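Local coordinates for protein terminal oxygenase component of carbazole 1,9a-dioxygenase (Sphingomonas, PDB 3GKQ) that probably catalyses the dioxygenation of carbazole as a Rieske nonheme iron oxygenase, taking electrons from a putidaredoxin-type ferredoxin through its [2Fe-2S] cluster, at residues Lys272-Pro275 against Leu281-Phe284; Lys133-Leu138 against Leu298-Arg303; Ala162-His167 against Arg312-Glu317. All coordinates share one frame; numbering follows the deposited sequence.

Contact 1: Lys272-Pro275 against Leu281-Phe284; sequences KVDP and LTQF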
loop_
_atom_site.group_PDB
_atom_site.type_symbol
_atom_site.label_atom_id
_atom_site.label_comp_id
_atom_site.label_asym_id
_atom_site.label_seq_id
_atom_site.Cartn_x
_atom_site.Cartn_y
_atom_site.Cartn_z
ATOM N N LYS A 272 -1.209 14.889 32.152
ATOM C CA LYS A 272 -0.740 14.740 33.525
ATOM C C LYS A 272 -1.883 14.169 34.356
ATOM O O LYS A 272 -2.930 14.805 34.503
ATOM C CB LYS A 272 -0.303 16.079 34.125
ATOM C CG LYS A 272 0.150 15.950 35.587
ATOM C CD LYS A 272 0.557 17.284 36.189
ATOM C CE LYS A 272 0.908 17.139 37.668
ATOM N NZ LYS A 272 1.270 18.454 38.275
ATOM N N VAL A 273 -1.687 12.960 34.874
ATOM C CA VAL A 273 -2.694 12.302 35.705
ATOM C C VAL A 273 -2.101 12.214 37.109
ATOM O O VAL A 273 -1.078 11.558 37.327
ATOM C CB VAL A 273 -3.012 10.896 35.176
ATOM C CG1 VAL A 273 -4.128 10.272 35.990
ATOM C CG2 VAL A 273 -3.415 10.978 33.704
ATOM N N ASP A 274 -2.743 12.883 38.061
ATOM C CA ASP A 274 -2.233 12.916 39.421
ATOM C C ASP A 274 -3.277 12.640 40.504
ATOM O O ASP A 274 -4.291 13.333 40.594
ATOM C CB ASP A 274 -1.585 14.280 39.651
ATOM C CG ASP A 274 -0.725 14.319 40.887
ATOM O OD1 ASP A 274 -0.107 13.284 41.217
ATOM O OD2 ASP A 274 -0.652 15.397 41.516
ATOM N N PRO A 275 -3.050 11.600 41.328
ATOM C CA PRO A 275 -1.906 10.681 41.277
ATOM C C PRO A 275 -2.281 9.449 40.458
ATOM O O PRO A 275 -3.461 9.138 40.310
ATOM C CB PRO A 275 -1.684 10.344 42.745
ATOM C CG PRO A 275 -3.095 10.242 43.246
ATOM C CD PRO A 275 -3.774 11.451 42.607
ATOM N N LEU A 281 2.469 8.127 43.045
ATOM C CA LEU A 281 3.028 8.382 41.722
ATOM C C LEU A 281 2.216 9.367 40.893
ATOM O O LEU A 281 1.043 9.612 41.166
ATOM C CB LEU A 281 3.141 7.066 40.950
ATOM C CG LEU A 281 3.985 5.963 41.590
ATOM C CD1 LEU A 281 3.840 4.675 40.793
ATOM C CD2 LEU A 281 5.437 6.408 41.648
ATOM N N THR A 282 2.864 9.934 39.881
ATOM C CA THR A 282 2.219 10.870 38.969
ATOM C C THR A 282 2.592 10.433 37.560
ATOM O O THR A 282 3.765 10.195 37.266
ATOM C CB THR A 282 2.702 12.320 39.189
ATOM O OG1 THR A 282 2.302 12.767 40.490
ATOM C CG2 THR A 282 2.092 13.248 38.143
ATOM N N GLN A 283 1.599 10.317 36.689
ATOM C CA GLN A 283 1.867 9.897 35.324
ATOM C C GLN A 283 1.797 11.050 34.328
ATOM O O GLN A 283 0.883 11.877 34.375
ATOM C CB GLN A 283 0.896 8.794 34.912
ATOM C CG GLN A 283 1.234 8.175 33.564
ATOM C CD GLN A 283 0.490 6.883 33.323
ATOM O OE1 GLN A 283 0.346 6.065 34.229
ATOM N NE2 GLN A 283 0.025 6.681 32.093
ATOM N N PHE A 284 2.777 11.087 33.431
ATOM C CA PHE A 284 2.875 12.111 32.393
ATOM C C PHE A 284 2.923 11.385 31.048
ATOM O O PHE A 284 3.681 10.425 30.891
ATOM C CB PHE A 284 4.163 12.920 32.570
ATOM C CG PHE A 284 4.286 13.596 33.911
ATOM C CD1 PHE A 284 3.754 14.864 34.121
ATOM C CD2 PHE A 284 4.962 12.972 34.957
ATOM C CE1 PHE A 284 3.897 15.507 35.353
ATOM C CE2 PHE A 284 5.109 13.606 36.193
ATOM C CZ PHE A 284 4.576 14.877 36.391
#
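Val273 and Gln283 face each other as an antiparallel hydrogen-bonded pair. Val273 N gives its hydrogen to Gln283 O at 2.8 Å, and Gln283 N returns one to Val273 O at 3.0 Å. A CA-H...O contact from Lys272 CA to Gln283 O (3.4 Å) adds a second, softer approach to that oxygen. Beyond the pair, Thr282 OG1 donates to Asp274 OD1 over 2.6 Å. The hydroxyl reaches the carboxylate from above its plane, 56° out of it. Thr282 OG1 stands beside the backbone N (chi1 -65°), which puts CG2 anti to that N, and the methyl lies 3.7 Å from Val273 O.

Lys272 and Phe284 form the adjoining non-hydrogen-bonded pair. Their side chains run side by side on the same face of the sheet. Lys272 CG, CD and CE all pass the one ring atom Phe284 CE1, CG at 3.8 Å, in an oblique approach. The fully extended lysine carries NZ onward to a hydrogen bond with Pro154 O. Phe284 also meets Phe156 edge-to-face. On the other face, Gln283 NE2 bonds to Asn331 OD1, and the Gln283 side chain lies about 8 Å from a bound iron(II) ion. A cis peptide bond precedes Pro275, where the chain leaves the strand. This is a beta hairpin within the antiparallel sheet of the catalytic domain, whose family belongs to the Bet v 1-like clan.

Contact 2: Lys133-Leu138 against Leu298-Arg303; sequences KGLVFL and LQMLGR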
loop_
_atom_site.group_PDB
_atom_site.type_symbol
_atom_site.label_atom_id
_atom_site.label_comp_id
_atom_site.label_asym_id
_atom_site.label_seq_id
_atom_site.Cartn_x
_atom_site.Cartn_y
_atom_site.Cartn_z
ATOM N N LYS A 133 15.125 15.059 33.051
ATOM C CA LYS A 133 14.366 13.917 33.537
ATOM C C LYS A 133 14.528 12.652 32.708
ATOM O O LYS A 133 13.568 11.907 32.517
ATOM C CB LYS A 133 12.884 14.289 33.615
ATOM C CG LYS A 133 12.604 15.474 34.516
ATOM C CD LYS A 133 13.110 15.204 35.928
ATOM C CE LYS A 133 12.902 16.401 36.838
ATOM N NZ LYS A 133 13.432 16.132 38.204
ATOM N N GLY A 134 15.740 12.416 32.218
ATOM C CA GLY A 134 16.003 11.225 31.432
ATOM C C GLY A 134 15.448 11.252 30.020
ATOM O O GLY A 134 15.367 10.215 29.365
ATOM N N LEU A 135 15.077 12.434 29.542
ATOM C CA LEU A 135 14.530 12.565 28.194
ATOM C C LEU A 135 15.272 13.602 27.367
ATOM O O LEU A 135 15.750 14.607 27.891
ATOM C CB LEU A 135 13.054 12.971 28.257
ATOM C CG LEU A 135 12.047 11.986 28.846
ATOM C CD1 LEU A 135 10.727 12.708 29.098
ATOM C CD2 LEU A 135 11.857 10.815 27.893
ATOM N N VAL A 136 15.367 13.349 26.068
ATOM C CA VAL A 136 16.010 14.291 25.164
ATOM C C VAL A 136 14.902 15.022 24.411
ATOM O O VAL A 136 14.151 14.408 23.650
ATOM C CB VAL A 136 16.937 13.570 24.152
ATOM C CG1 VAL A 136 16.218 12.384 23.540
ATOM C CG2 VAL A 136 17.356 14.535 23.047
ATOM N N PHE A 137 14.787 16.326 24.647
ATOM C CA PHE A 137 13.779 17.150 23.984
ATOM C C PHE A 137 14.392 17.920 22.819
ATOM O O PHE A 137 15.523 18.406 22.910
ATOM C CB PHE A 137 13.180 18.178 24.946
ATOM C CG PHE A 137 12.359 17.586 26.052
ATOM C CD1 PHE A 137 12.970 17.017 27.166
ATOM C CD2 PHE A 137 10.970 17.632 25.995
ATOM C CE1 PHE A 137 12.207 16.505 28.214
ATOM C CE2 PHE A 137 10.195 17.121 27.034
ATOM C CZ PHE A 137 10.815 16.556 28.148
ATOM N N LEU A 138 13.639 18.035 21.730
ATOM C CA LEU A 138 14.091 18.786 20.569
ATOM C C LEU A 138 13.102 19.917 20.324
ATOM O O LEU A 138 11.899 19.748 20.536
ATOM C CB LEU A 138 14.132 17.906 19.321
ATOM C CG LEU A 138 15.007 16.656 19.300
ATOM C CD1 LEU A 138 14.946 16.043 17.903
ATOM C CD2 LEU A 138 16.441 17.008 19.675
ATOM N N LEU A 298 4.744 8.278 24.707
ATOM C CA LEU A 298 5.744 8.316 25.774
ATOM C C LEU A 298 5.037 8.317 27.131
ATOM O O LEU A 298 4.245 9.213 27.417
ATOM C CB LEU A 298 6.577 9.592 25.642
ATOM C CG LEU A 298 8.087 9.627 25.906
ATOM C CD1 LEU A 298 8.416 10.962 26.562
ATOM C CD2 LEU A 298 8.537 8.484 26.794
ATOM N N GLN A 299 5.333 7.320 27.960
ATOM C CA GLN A 299 4.720 7.201 29.283
ATOM C C GLN A 299 5.761 7.408 30.372
ATOM O O GLN A 299 6.675 6.601 30.507
ATOM C CB GLN A 299 4.119 5.811 29.462
ATOM C CG GLN A 299 3.008 5.464 28.508
ATOM C CD GLN A 299 2.693 3.985 28.524
ATOM O OE1 GLN A 299 3.462 3.169 28.011
ATOM N NE2 GLN A 299 1.563 3.628 29.128
ATOM N N MET A 300 5.618 8.477 31.150
ATOM C CA MET A 300 6.563 8.759 32.225
ATOM C C MET A 300 5.880 8.674 33.584
ATOM O O MET A 300 4.742 9.122 33.750
ATOM C CB MET A 300 7.164 10.164 32.079
ATOM C CG MET A 300 7.687 10.519 30.689
ATOM S SD MET A 300 8.874 9.353 30.035
ATOM C CE MET A 300 10.300 9.695 31.087
ATOM N N LEU A 301 6.575 8.089 34.554
ATOM C CA LEU A 301 6.061 7.987 35.914
ATOM C C LEU A 301 7.024 8.749 36.812
ATOM O O LEU A 301 8.240 8.554 36.747
ATOM C CB LEU A 301 5.966 6.527 36.370
ATOM C CG LEU A 301 4.874 5.668 35.725
ATOM C CD1 LEU A 301 4.813 4.328 36.429
ATOM C CD2 LEU A 301 3.521 6.371 35.820
ATOM N N GLY A 302 6.481 9.633 37.635
ATOM C CA GLY A 302 7.330 10.404 38.518
ATOM C C GLY A 302 6.982 10.212 39.979
ATOM O O GLY A 302 5.828 9.947 40.326
ATOM N N ARG A 303 7.992 10.333 40.833
ATOM C CA ARG A 303 7.806 10.202 42.273
ATOM C C ARG A 303 8.741 11.154 42.994
ATOM O O ARG A 303 9.943 11.185 42.720
ATOM C CB ARG A 303 8.087 8.774 42.747
ATOM C CG ARG A 303 8.131 8.650 44.274
ATOM C CD ARG A 303 8.396 7.224 44.731
ATOM N NE ARG A 303 7.218 6.378 44.570
ATOM C CZ ARG A 303 7.223 5.056 44.700
ATOM N NH1 ARG A 303 8.351 4.416 44.993
ATOM N NH2 ARG A 303 6.097 4.370 44.537
#
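Leu135 meets Leu298 and Met300 through apolar contacts. It reaches toward both side chains, tip to tip, and each of its two methyls touches both of them. Leu135 CD2 lies 3.7 Å from Leu298 CD1. Leu135 CD1 is 3.6 Å from Met300 CE. The same methionine methyl also lies 3.7 Å from Leu135 CG, so it sits against the leucine fork and not against one branch alone. Met300 SD stands a little farther back, 3.9 Å from Leu135 CD1. The methionine chain is bent at chi2 (-54°) and again at chi3 (-71°), and this folding turns CE onto the leucine.

Polar groups play little part. Lys133 O comes within 4.2 Å of Met300 CE, which is a van der Waals approach. The amine of Lys133 is engaged away from the contact, where NZ bonds to the carbonyl oxygens of Asp158 and Leu161. No hydrogen bond joins the two segments.

The neighbouring packing is also largely apolar. Leu37 touches Leu135, Pro34 touches Leu298, and Trp286 lies against both Leu298 and Met300. The contact thus joins strand 135-140 of the three-stranded sheet to strand 294-304 of the seven-stranded sheet. With all three main side chains buried and no bond between the strands, the two sheets meet here by van der Waals contact and hydrophobic burial, without a shared backbone ladder.

Contact 3: Ala162-His167 against Arg312-Glu317; sequences AVHGQH and RSFEAE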
loop_
_atom_site.group_PDB
_atom_site.type_symbol
_atom_site.label_atom_id
_atom_site.label_comp_id
_atom_site.label_asym_id
_atom_site.label_seq_id
_atom_site.Cartn_x
_atom_site.Cartn_y
_atom_site.Cartn_z
ATOM N N ALA A 162 11.773 12.208 40.723
ATOM C CA ALA A 162 12.497 11.129 40.057
ATOM C C ALA A 162 11.577 10.660 38.935
ATOM O O ALA A 162 10.398 10.404 39.171
ATOM C CB ALA A 162 12.764 9.992 41.026
ATOM N N VAL A 163 12.116 10.544 37.724
ATOM C CA VAL A 163 11.315 10.145 36.574
ATOM C C VAL A 163 11.880 8.985 35.763
ATOM O O VAL A 163 13.085 8.905 35.527
ATOM C CB VAL A 163 11.110 11.350 35.621
ATOM C CG1 VAL A 163 10.303 10.929 34.398
ATOM C CG2 VAL A 163 10.403 12.472 36.356
ATOM N N HIS A 164 10.987 8.093 35.345
ATOM C CA HIS A 164 11.334 6.936 34.525
ATOM C C HIS A 164 10.184 6.737 33.544
ATOM O O HIS A 164 9.058 7.153 33.817
ATOM C CB HIS A 164 11.496 5.682 35.388
ATOM C CG HIS A 164 12.615 5.773 36.374
ATOM N ND1 HIS A 164 13.935 5.881 35.989
ATOM C CD2 HIS A 164 12.612 5.809 37.726
ATOM C CE1 HIS A 164 14.696 5.978 37.065
ATOM N NE2 HIS A 164 13.920 5.938 38.131
ATOM N N GLY A 165 10.457 6.111 32.407
ATOM C CA GLY A 165 9.397 5.904 31.441
ATOM C C GLY A 165 9.751 4.989 30.291
ATOM O O GLY A 165 10.827 4.392 30.261
ATOM N N GLN A 166 8.823 4.877 29.346
ATOM C CA GLN A 166 8.996 4.046 28.163
ATOM C C GLN A 166 8.174 4.652 27.030
ATOM O O GLN A 166 7.274 5.462 27.267
ATOM C CB GLN A 166 8.510 2.614 28.427
ATOM C CG GLN A 166 7.039 2.517 28.839
ATOM C CD GLN A 166 6.521 1.080 28.865
ATOM O OE1 GLN A 166 7.276 0.139 29.096
ATOM N NE2 GLN A 166 5.220 0.914 28.644
ATOM N N HIS A 167 8.484 4.265 25.799
ATOM C CA HIS A 167 7.736 4.765 24.655
ATOM C C HIS A 167 7.490 3.663 23.635
ATOM O O HIS A 167 8.182 2.644 23.626
ATOM C CB HIS A 167 8.457 5.959 24.008
ATOM C CG HIS A 167 9.873 5.684 23.609
ATOM N ND1 HIS A 167 10.209 4.864 22.551
ATOM C CD2 HIS A 167 11.044 6.146 24.111
ATOM C CE1 HIS A 167 11.524 4.835 22.419
ATOM N NE2 HIS A 167 12.054 5.605 23.353
ATOM N N ARG A 312 16.698 4.979 44.054
ATOM C CA ARG A 312 17.046 3.666 43.519
ATOM C C ARG A 312 15.907 2.695 43.798
ATOM O O ARG A 312 15.722 1.709 43.082
ATOM C CB ARG A 312 18.335 3.132 44.157
ATOM C CG ARG A 312 19.605 3.844 43.714
ATOM C CD ARG A 312 20.840 2.987 43.999
ATOM N NE ARG A 312 20.986 2.682 45.420
ATOM C CZ ARG A 312 21.289 3.582 46.353
ATOM N NH1 ARG A 312 21.483 4.850 46.013
ATOM N NH2 ARG A 312 21.386 3.216 47.625
ATOM N N SER A 313 15.145 2.987 44.847
ATOM C CA SER A 313 14.013 2.154 45.230
ATOM C C SER A 313 12.890 2.309 44.204
ATOM O O SER A 313 12.304 1.323 43.756
ATOM C CB SER A 313 13.512 2.558 46.618
ATOM O OG SER A 313 12.416 1.752 47.017
ATOM N N PHE A 314 12.592 3.552 43.838
ATOM C CA PHE A 314 11.544 3.814 42.857
ATOM C C PHE A 314 11.930 3.208 41.512
ATOM O O PHE A 314 11.126 2.541 40.862
ATOM C CB PHE A 314 11.325 5.322 42.704
ATOM C CG PHE A 314 10.414 5.690 41.563
ATOM C CD1 PHE A 314 9.180 5.061 41.409
ATOM C CD2 PHE A 314 10.784 6.670 40.647
ATOM C CE1 PHE A 314 8.333 5.399 40.355
ATOM C CE2 PHE A 314 9.941 7.015 39.590
ATOM C CZ PHE A 314 8.714 6.379 39.447
ATOM N N GLU A 315 13.172 3.441 41.105
ATOM C CA GLU A 315 13.678 2.920 39.844
ATOM C C GLU A 315 13.425 1.415 39.778
ATOM O O GLU A 315 13.001 0.891 38.746
ATOM C CB GLU A 315 15.176 3.221 39.739
ATOM C CG GLU A 315 15.816 2.954 38.384
ATOM C CD GLU A 315 15.876 1.482 38.032
ATOM O OE1 GLU A 315 16.154 0.661 38.934
ATOM O OE2 GLU A 315 15.662 1.145 36.849
ATOM N N ALA A 316 13.674 0.725 40.889
ATOM C CA ALA A 316 13.476 -0.719 40.956
ATOM C C ALA A 316 11.995 -1.083 40.885
ATOM O O ALA A 316 11.609 -2.028 40.197
ATOM C CB ALA A 316 14.088 -1.273 42.242
ATOM N N GLU A 317 11.169 -0.330 41.605
ATOM C CA GLU A 317 9.734 -0.579 41.617
ATOM C C GLU A 317 9.138 -0.313 40.234
ATOM O O GLU A 317 8.225 -1.017 39.793
ATOM C CB GLU A 317 9.061 0.312 42.668
ATOM C CG GLU A 317 7.568 0.092 42.795
ATOM C CD GLU A 317 6.955 0.868 43.946
ATOM O OE1 GLU A 317 7.130 2.105 43.991
ATOM O OE2 GLU A 317 6.297 0.238 44.805
#
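His164 reaches from its strand to Phe314 and Glu315 on the helix. Its CB points toward the helix, and CG stands anti to the carbonyl carbon (chi1 -63°), which directs the imidazole between the two partners. His164 CD2 meets the phenylalanine first, 3.5 Å from Phe314 CE2. Phe314 CE2 lies at the edge of the His164 ring, near its plane. The two rings are oblique, with centroids 5.3 Å apart and planes at 44°, and the two side chains pass one another head to tail. Next along the ring, His164 NE2 lies 3.4 Å from Glu315 CB. His164 CE1 is 3.5 Å from Glu315 CG. The histidine therefore packs on the aliphatic part of the glutamate, and its ring stands almost perpendicular to the carboxylate.

Strand 161-170 is an outermost strand, within this chain, of the antiparallel sheet in the Bet v 1-like catalytic domain. Helix 308-328 packs against the sheet here, and the short segments run nearly parallel, 19° apart and 9.1 Å between axes. His164 also meets the ring of Phe318, one turn further along that helix.

Phe314 is buried. Phe314 CE2 approaches Ala162 O at 3.4 Å, while Phe314 CD2 touches Ala162 CB at 3.9 Å. Phe314 also packs on Arg303 and Leu281, and Glu315 OE1 forms a long, weak ion pair with Arg319.

In the fold
All three contacts reach the same seven-stranded sheet. Contact 1 lies within it, between neighbouring strands, and alone of the three has hydrogen bonds across its segments. Contact 2 is the buried one and almost wholly apolar, tying the sheet to the three-stranded sheet. Contact 3 is partly buried and sets a helix on the sheet through aromatic and aliphatic groups. Strand 294-304 connects them: Phe284 O and Met300 N probably bond between contacts 1 and 2, as do Leu301 N and His164 O between contacts 2 and 3. Arg303 and Glu317 add a salt bridge. Contact 1 lies nearest the iron; the others lie away from annotated sites.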